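Local structure of rutinosidase (Aspergillus niger, 6I1A) at residues Met273-Glu278 against Ile306-Asn311. The protein hydrolyses glycosidic bonds as a secreted rutinosidase of glycoside hydrolase family 5, and is probably also able to act on beta-1,3-glucans. Residues are numbered along the deposited sequence; the frame is centred on the assembly and turned at random.
Sequences MDSSSE and IQATYN
In the TIM barrel of this family 5 hydrolase, the loop 273-278, which leads from strand 261-269 to helix 280-290, lies against the chain leaving the neighbouring parallel strand 299-308, and M273 to S277 meet A308 to N311. Two backbone hydrogen bonds link them. Y310 N donates to S275 O at 3.0 Å. The other, S277 N to N311 O, is longer at 3.3 Å, and its donor stands above the carbonyl plane. Between the two, S276 CA approaches Y310 O at 3.2 Å in a CA-H...O contact. A308 turns its methyl toward the loop, and its CB packs 3.4 Å from S276 C; a side chain this small lets the backbones come close. The hydroxyls of S275 and T309 both reach back to Y269 O, so this carbonyl accepts from a side chain of each segment and ties both to the end of strand 261-269. In S275 a chi1 of 60° places OG between the backbone N and the carbonyl carbon, bringing it in beside T309. Tyrosine suits the partly exposed position 310 because its hydroxyl can reach water while its ring packs: T309 CG2 sits over the rim of one ring face, and D274 lies alongside, OD1 3.6 Å from Y310 CE2, with carboxylate and ring 33° apart. A water in the ring plane joins Y310 OH to D274 OD1, donating to the carboxylate, whose OD2 forms a salt bridge with K246 of the second subunit. Farther along, S277 OG accepts from T313 N and donates to a water that bridges to I306 O. Just ahead of helix 280-290, another water accepts from E278 N and donates to N311 O.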
loop_
_atom_site.group_PDB
_atom_site.type_symbol
_atom_site.label_atom_id
_atom_site.label_comp_id
_atom_site.label_asym_id
_atom_site.label_seq_id
_atom_site.Cartn_x
_atom_site.Cartn_y
_atom_site.Cartn_z
ATOM N N MET A 273 2.342 7.281 4.378
ATOM C CA MET A 273 2.239 7.552 2.939
ATOM C C MET A 273 2.682 9.000 2.711
ATOM O O MET A 273 2.731 9.786 3.617
ATOM C CB MET A 273 0.816 7.313 2.413
ATOM C CG MET A 273 -0.183 8.242 3.035
ATOM S SD MET A 273 -1.914 7.791 2.689
ATOM C CE MET A 273 -2.095 6.403 3.801
ATOM N N ASP A 274 2.923 9.309 1.445
ATOM C CA ASP A 274 3.357 10.661 1.023
ATOM C C ASP A 274 2.156 11.546 0.729
ATOM O O ASP A 274 2.130 12.343 -0.251
ATOM C CB ASP A 274 4.302 10.491 -0.147
ATOM C CG ASP A 274 5.625 9.860 0.255
ATOM O OD1 ASP A 274 6.097 10.214 1.351
ATOM O OD2 ASP A 274 6.107 9.056 -0.521
ATOM N N SER A 275 1.133 11.475 1.584
ATOM C CA SER A 275 -0.037 12.327 1.442
ATOM C C SER A 275 0.225 13.755 1.964
ATOM O O SER A 275 0.959 13.924 2.953
ATOM C CB SER A 275 -1.221 11.733 2.115
ATOM O OG SER A 275 -0.962 11.574 3.483
ATOM N N SER A 276 -0.429 14.712 1.330
ATOM C CA SER A 276 -0.436 16.112 1.767
ATOM C C SER A 276 -1.853 16.652 1.684
ATOM O O SER A 276 -2.723 16.054 1.022
ATOM C CB SER A 276 0.488 16.945 0.873
ATOM O OG SER A 276 -0.032 16.978 -0.445
ATOM N N SER A 277 -2.105 17.858 2.220
ATOM C CA SER A 277 -3.415 18.464 1.959
ATOM C C SER A 277 -3.631 18.704 0.462
ATOM O O SER A 277 -4.744 18.558 -0.035
ATOM C CB SER A 277 -3.667 19.686 2.741
ATOM O OG SER A 277 -3.627 19.446 4.146
ATOM N N GLU A 278 -2.563 19.096 -0.251
ATOM C CA GLU A 278 -2.688 19.416 -1.681
ATOM C C GLU A 278 -3.078 18.183 -2.474
ATOM O O GLU A 278 -3.924 18.301 -3.375
ATOM C CB GLU A 278 -1.369 19.992 -2.207
ATOM C CG GLU A 278 -1.447 20.410 -3.671
ATOM C CD GLU A 278 -2.485 21.502 -3.915
ATOM O OE1 GLU A 278 -2.522 22.412 -3.097
ATOM O OE2 GLU A 278 -3.347 21.367 -4.839
ATOM N N ILE A 306 -9.550 13.826 7.055
ATOM C CA ILE A 306 -8.718 14.561 6.047
ATOM C C ILE A 306 -7.296 14.814 6.500
ATOM O O ILE A 306 -6.545 15.399 5.674
ATOM C CB ILE A 306 -9.393 15.873 5.623
ATOM C CG1 ILE A 306 -9.534 16.846 6.765
ATOM C CG2 ILE A 306 -10.666 15.597 4.904
ATOM C CD1 ILE A 306 -9.794 18.284 6.263
ATOM N N GLN A 307 -6.845 14.474 7.702
ATOM C CA GLN A 307 -5.442 14.728 8.062
ATOM C C GLN A 307 -4.525 13.926 7.157
ATOM O O GLN A 307 -4.680 12.684 6.987
ATOM C CB GLN A 307 -5.160 14.411 9.515
ATOM C CG GLN A 307 -3.696 14.734 9.874
ATOM C CD GLN A 307 -3.274 14.332 11.258
ATOM O OE1 GLN A 307 -4.103 14.196 12.177
ATOM N NE2 GLN A 307 -1.973 14.159 11.445
ATOM N N ALA A 308 -3.571 14.636 6.529
ATOM C CA ALA A 308 -2.485 14.022 5.732
ATOM C C ALA A 308 -1.227 13.747 6.557
ATOM O O ALA A 308 -1.096 14.199 7.704
ATOM C CB ALA A 308 -2.183 14.959 4.584
ATOM N N THR A 309 -0.301 12.970 5.998
ATOM C CA THR A 309 0.943 12.629 6.694
ATOM C C THR A 309 1.865 13.852 6.744
ATOM O O THR A 309 2.492 14.082 7.797
ATOM C CB THR A 309 1.604 11.425 6.039
ATOM O OG1 THR A 309 0.731 10.281 6.154
ATOM C CG2 THR A 309 2.928 11.104 6.702
ATOM N N TYR A 310 1.886 14.615 5.672
ATOM C CA TYR A 310 2.763 15.802 5.582
ATOM C C TYR A 310 1.960 17.012 5.154
ATOM O O TYR A 310 0.902 16.958 4.548
ATOM C CB TYR A 310 3.829 15.530 4.508
ATOM C CG TYR A 310 4.709 14.349 4.733
ATOM C CD1 TYR A 310 5.748 14.396 5.656
ATOM C CD2 TYR A 310 4.465 13.115 4.148
ATOM C CE1 TYR A 310 6.565 13.304 5.909
ATOM C CE2 TYR A 310 5.288 12.018 4.383
ATOM C CZ TYR A 310 6.327 12.087 5.296
ATOM O OH TYR A 310 7.141 10.989 5.496
ATOM N N ASN A 311 2.529 18.197 5.434
ATOM C CA ASN A 311 2.068 19.463 4.823
ATOM C C ASN A 311 0.546 19.581 4.885
ATOM O O ASN A 311 -0.108 19.837 3.873
ATOM C CB ASN A 311 2.510 19.558 3.354
ATOM C CG ASN A 311 4.014 19.588 3.205
ATOM O OD1 ASN A 311 4.726 19.832 4.161
ATOM N ND2 ASN A 311 4.493 19.287 2.016
HETATM O O HOH W 1 6.488 8.779 3.733
HETATM O O HOH W 2 -5.324 17.849 5.614
HETATM O O HOH W 3 -0.355 20.508 1.144
#